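PDB 6SCE: uncharacterized protein from Thermus thermophilus HB8, which acts in type III CRISPR defence as a DNA nuclease that is switched on by binding cyclic oligoadenylate. Local coordinates for residues E142-R145 and L146-P150; A572-V575 and R576-G580. All coordinates share one frame; numbering follows the deposited sequence. Where two conformers were deposited one is given.

Contact 1: residues E142-R145 and L146-P150; sequences EYAR and LYLEP. With nucleotides of chain B.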
loop_
_atom_site.group_PDB
_atom_site.type_symbol
_atom_site.label_atom_id
_atom_site.label_comp_id
_atom_site.label_asym_id
_atom_site.label_seq_id
_atom_site.Cartn_x
_atom_site.Cartn_y
_atom_site.Cartn_z
ATOM N N GLU A 142 -19.758 10.425 13.568
ATOM C CA GLU A 142 -18.358 10.384 14.115
ATOM C C GLU A 142 -17.345 10.400 12.956
ATOM O O GLU A 142 -16.386 11.147 12.989
ATOM C CB GLU A 142 -18.209 9.191 15.029
ATOM C CG GLU A 142 -18.814 9.441 16.404
ATOM C CD GLU A 142 -18.951 8.224 17.277
ATOM O OE1 GLU A 142 -19.089 7.099 16.750
ATOM O OE2 GLU A 142 -18.917 8.384 18.541
ATOM N N TYR A 143 -17.568 9.581 11.914
ATOM C CA TYR A 143 -16.708 9.665 10.734
ATOM C C TYR A 143 -16.737 11.020 10.057
ATOM O O TYR A 143 -15.710 11.498 9.611
ATOM C CB TYR A 143 -17.048 8.568 9.735
ATOM C CG TYR A 143 -16.391 7.273 10.036
ATOM C CD1 TYR A 143 -15.014 7.132 9.910
ATOM C CD2 TYR A 143 -17.110 6.186 10.457
ATOM C CE1 TYR A 143 -14.397 5.925 10.147
ATOM C CE2 TYR A 143 -16.496 4.969 10.684
ATOM C CZ TYR A 143 -15.132 4.851 10.548
ATOM O OH TYR A 143 -14.502 3.636 10.823
ATOM N N ALA A 144 -17.911 11.651 9.995
ATOM C CA ALA A 144 -18.014 12.960 9.376
ATOM C C ALA A 144 -17.191 13.992 10.119
ATOM O O ALA A 144 -16.504 14.831 9.494
ATOM C CB ALA A 144 -19.475 13.407 9.272
ATOM N N ARG A 145 -17.210 13.959 11.443
ATOM C CA ARG A 145 -16.452 14.980 12.148
ATOM C C ARG A 145 -14.927 14.686 12.127
ATOM O O ARG A 145 -14.130 15.601 12.184
ATOM C CB ARG A 145 -17.011 15.257 13.559
ATOM C CG ARG A 145 -16.864 14.120 14.541
ATOM C CD ARG A 145 -17.323 14.507 15.958
ATOM N NE ARG A 145 -16.610 15.676 16.422
ATOM C CZ ARG A 145 -17.012 16.504 17.363
ATOM N NH1 ARG A 145 -18.131 16.262 18.055
ATOM N NH2 ARG A 145 -16.243 17.550 17.646
ATOM N N LEU A 146 -14.538 13.416 12.022
ATOM C CA LEU A 146 -13.116 13.020 11.973
ATOM C C LEU A 146 -12.496 13.085 10.585
ATOM O O LEU A 146 -11.307 13.346 10.476
ATOM C CB LEU A 146 -12.939 11.586 12.506
ATOM C CG LEU A 146 -13.206 11.376 14.016
ATOM C CD1 LEU A 146 -13.023 9.930 14.412
ATOM C CD2 LEU A 146 -12.285 12.280 14.807
ATOM N N TYR A 147 -13.289 12.836 9.542
ATOM C CA TYR A 147 -12.789 12.751 8.158
ATOM C C TYR A 147 -13.316 13.866 7.267
ATOM O O TYR A 147 -12.552 14.505 6.539
ATOM C CB TYR A 147 -13.213 11.448 7.503
ATOM C CG TYR A 147 -12.605 10.155 8.047
ATOM C CD1 TYR A 147 -11.649 10.152 9.065
ATOM C CD2 TYR A 147 -12.988 8.930 7.506
ATOM C CE1 TYR A 147 -11.098 8.955 9.514
ATOM C CE2 TYR A 147 -12.447 7.729 7.956
ATOM C CZ TYR A 147 -11.498 7.747 8.950
ATOM O OH TYR A 147 -10.939 6.545 9.387
ATOM N N LEU A 148 -14.632 14.060 7.265
ATOM C CA LEU A 148 -15.215 14.937 6.255
ATOM C C LEU A 148 -15.078 16.413 6.620
ATOM O O LEU A 148 -14.598 17.227 5.820
ATOM C CB LEU A 148 -16.659 14.570 6.007
ATOM C CG LEU A 148 -16.875 13.128 5.585
ATOM C CD1 LEU A 148 -18.342 12.915 5.288
ATOM C CD2 LEU A 148 -16.014 12.731 4.393
ATOM N N GLU A 149 -15.440 16.755 7.842
ATOM C CA GLU A 149 -15.320 18.132 8.293
ATOM C C GLU A 149 -13.898 18.681 8.122
ATOM O O GLU A 149 -13.719 19.754 7.535
ATOM C CB GLU A 149 -15.821 18.269 9.741
ATOM C CG GLU A 149 -15.801 19.693 10.278
ATOM C CD GLU A 149 -14.396 20.203 10.612
ATOM O OE1 GLU A 149 -13.562 19.421 11.148
ATOM O OE2 GLU A 149 -14.120 21.406 10.361
ATOM N N PRO A 150 -12.869 17.974 8.626
ATOM C CA PRO A 150 -11.536 18.571 8.429
ATOM C C PRO A 150 -11.069 18.675 6.977
ATOM O O PRO A 150 -10.174 19.440 6.703
ATOM C CB PRO A 150 -10.602 17.623 9.203
ATOM C CG PRO A 150 -11.351 16.364 9.324
ATOM C CD PRO A 150 -12.792 16.781 9.480
ATOM P P A B 2 -2.598 4.179 11.382
ATOM O OP1 A B 2 -3.086 5.173 10.376
ATOM O OP2 A B 2 -2.607 4.468 12.859
ATOM O "O5'" A B 2 -3.442 2.834 11.153
ATOM C "C5'" A B 2 -3.345 1.786 12.145
ATOM C "C4'" A B 2 -4.257 0.649 11.759
ATOM O "O4'" A B 2 -5.632 1.109 11.850
ATOM C "C3'" A B 2 -4.077 0.096 10.351
ATOM O "O3'" A B 2 -4.170 -1.327 10.336
ATOM C "C2'" A B 2 -5.262 0.687 9.592
ATOM O "O2'" A B 2 -5.687 -0.138 8.530
ATOM C "C1'" A B 2 -6.320 0.733 10.686
ATOM N N9 A B 2 -7.417 1.649 10.440
ATOM C C8 A B 2 -7.438 2.725 9.582
ATOM N N7 A B 2 -8.608 3.311 9.543
ATOM C C5 A B 2 -9.407 2.574 10.404
ATOM C C6 A B 2 -10.760 2.687 10.780
ATOM N N6 A B 2 -11.601 3.576 10.256
ATOM N N1 A B 2 -11.222 1.806 11.699
ATOM C C2 A B 2 -10.392 0.851 12.139
ATOM N N3 A B 2 -9.108 0.638 11.849
ATOM C C4 A B 2 -8.677 1.542 10.959
HETATM O O HOH W 1 -14.429 18.035 13.193
#
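Glu142 begins the last turns of helix 140-148 by accepting the backbone N-H of Leu146, an ordinary i to i+4 bond, and Leu146 CG lies 3.3 Å from the same Glu142 O. The glutamate carboxylate turns outward to Lys22 and Tyr18 of helix 15-28. Tyr143 follows and repeats the backbone pattern with Tyr147 N, and this one-turn spacing sets the two tyrosines side by side, both directed at the adenine of A2 of chain B. With CG beside its backbone N (chi1 -68°), Tyr147 keeps its ring alongside that of Tyr143. The pair is oblique, planes 57° apart, with Tyr143 CD1 over one face of the Tyr147 ring, 3.3 Å from Tyr147 CE2. The adenine's exocyclic N6 gives one proton to each phenol, with Tyr143 OH at 3.0 Å in a nearly straight bond (171°) and Tyr147 OH at 3.2 Å in a more bent one. Both N-H bonds of the amino group are thus used, consistent with recognition of adenine in the activator by the CARF part of the protein. The Tyr143 hydroxyl is also bonded to Gly186 O, and the Tyr147 hydroxyl to Asp13 OD1, which fixes each in place to receive N6. Ala144 marks the change to a wider, pi-type turn: its O receives Glu149 N at 2.8 Å almost in line, whereas the bond from Leu148 N is weak. Arg145 sends its guanidinium to Glu59. Pro150, which lacks an N-H, sets CD 3.2 Å from Arg145 O, and a water donates both to that oxygen and to Glu149 OE1, at 2.6 Å from the latter.

Contact 2: residues A572-V575 and R576-G580; sequences AELV and RSVGG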
loop_
_atom_site.group_PDB
_atom_site.type_symbol
_atom_site.label_atom_id
_atom_site.label_comp_id
_atom_site.label_asym_id
_atom_site.label_seq_id
_atom_site.Cartn_x
_atom_site.Cartn_y
_atom_site.Cartn_z
ATOM N N ALA A 572 -0.203 8.510 -10.853
ATOM C CA ALA A 572 -0.131 8.580 -9.386
ATOM C C ALA A 572 -0.782 7.357 -8.739
ATOM O O ALA A 572 -0.285 6.834 -7.723
ATOM C CB ALA A 572 -0.775 9.866 -8.866
ATOM N N GLU A 573 -1.870 6.879 -9.351
ATOM C CA GLU A 573 -2.593 5.721 -8.816
ATOM C C GLU A 573 -1.882 4.425 -9.169
ATOM O O GLU A 573 -1.880 3.487 -8.366
ATOM C CB GLU A 573 -4.037 5.686 -9.336
ATOM C CG GLU A 573 -4.854 6.934 -9.023
ATOM C CD GLU A 573 -5.028 7.193 -7.540
ATOM O OE1 GLU A 573 -4.909 6.250 -6.733
ATOM O OE2 GLU A 573 -5.282 8.356 -7.176
ATOM N N LEU A 574 -1.310 4.355 -10.371
ATOM C CA LEU A 574 -0.524 3.181 -10.760
ATOM C C LEU A 574 0.670 3.041 -9.825
ATOM O O LEU A 574 0.981 1.951 -9.358
ATOM C CB LEU A 574 -0.028 3.295 -12.215
ATOM C CG LEU A 574 1.004 2.256 -12.650
ATOM C CD1 LEU A 574 0.327 0.890 -12.763
ATOM C CD2 LEU A 574 1.707 2.665 -13.941
ATOM N N VAL A 575 1.347 4.158 -9.578
ATOM C CA VAL A 575 2.522 4.157 -8.708
ATOM C C VAL A 575 2.121 3.657 -7.313
ATOM O O VAL A 575 2.760 2.753 -6.770
ATOM C CB VAL A 575 3.165 5.556 -8.658
ATOM C CG1 VAL A 575 4.197 5.668 -7.522
ATOM C CG2 VAL A 575 3.827 5.867 -10.008
ATOM N N ARG A 576 1.042 4.227 -6.770
ATOM C CA ARG A 576 0.567 3.870 -5.443
ATOM C C ARG A 576 0.178 2.406 -5.348
ATOM O O ARG A 576 0.620 1.690 -4.444
ATOM C CB ARG A 576 -0.633 4.747 -5.017
ATOM C CG ARG A 576 -1.242 4.348 -3.664
ATOM C CD ARG A 576 -2.331 5.314 -3.191
ATOM N NE ARG A 576 -3.551 5.242 -4.006
ATOM C CZ ARG A 576 -4.617 4.465 -3.761
ATOM N NH1 ARG A 576 -4.670 3.658 -2.703
ATOM N NH2 ARG A 576 -5.655 4.493 -4.592
ATOM N N SER A 577 -0.652 1.961 -6.277
ATOM C CA SER A 577 -1.251 0.638 -6.177
ATOM C C SER A 577 -0.279 -0.474 -6.531
ATOM O O SER A 577 -0.140 -1.438 -5.778
ATOM C CB SER A 577 -2.495 0.563 -7.046
ATOM O OG SER A 577 -3.450 1.480 -6.561
ATOM N N VAL A 578 0.406 -0.328 -7.666
ATOM C CA VAL A 578 1.276 -1.371 -8.157
ATOM C C VAL A 578 2.711 -1.234 -7.599
ATOM O O VAL A 578 3.326 -2.235 -7.233
ATOM C CB VAL A 578 1.295 -1.412 -9.702
ATOM C CG1 VAL A 578 2.300 -2.440 -10.193
ATOM C CG2 VAL A 578 -0.113 -1.698 -10.241
ATOM N N GLY A 579 3.226 -0.004 -7.539
ATOM C CA GLY A 579 4.571 0.231 -7.003
ATOM C C GLY A 579 4.596 0.104 -5.478
ATOM O O GLY A 579 5.548 -0.415 -4.901
ATOM N N GLY A 580 3.564 0.617 -4.824
ATOM C CA GLY A 580 3.482 0.530 -3.374
ATOM C C GLY A 580 3.524 1.891 -2.723
ATOM O O GLY A 580 3.638 2.951 -3.391
HETATM O O HOH W 2 -5.243 3.224 -6.883
#
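Glu573 runs alongside Arg576, one turn further along helix 561-579, and places a single carboxylate oxygen at the guanidinium edge. Arg576 grips it side-on with two nitrogens: NH2 lies 2.9 Å from Glu573 OE1, and NE is 3.2 Å from that same atom. OE1 sits in the guanidinium plane, but the carboxylate itself is turned 77° against it, so this salt bridge is not the flat, two-oxygen kind. A bend at chi3 (69°) swings the otherwise extended arginine back toward the glutamate. A water also donates to Glu573 OE1. A methionine in place of Arg576 would probably leave the Glu573 carboxylate without its charged mate and Ser213 OG without the NH2 it bonds. One turn apart on the same helix, Leu574 CD1 meets Val578 CG2 at 3.6 Å. The helix then widens into a pi-type turn, where Gly580 N reaches Val575 O at 3.0 Å. Gly579 has no CB to collide with that carbonyl, and Gly580, at positive phi, leaves the helical path. This helix is the crossover of a beta-alpha-beta unit between strands 551-558 and 584-592: Leu574, Val575 and Val578 rest on Phe554 of the first strand, Glu573 and Arg576 face helix 206-220, and Glu256 of helix 240-257 touches Leu574 and Val578.

In the fold
Followed from the N terminus, the chain first builds the sheet holding strands 5-10 to 129-132, then enters helix 140-148, whose last turns form contact 1. This contact joins helices 15-28 and 44-59 to strand 179-184 beside the bound nucleotide. Contact 2 comes much later, after two further sheets have started and finished, at the end of helix 561-579, which connects strands 551-558 and 584-592 of the fourth sheet. Each contact is confined to the end of one helix and closes no long loop, so the two neither nest nor cross; they follow in series. The centres of contact 1 and contact 2 are about 26 Å apart, without touching. Helix 206-220 borders contact 2, so the part of the chain that follows contact 1 packs against the crossover helix.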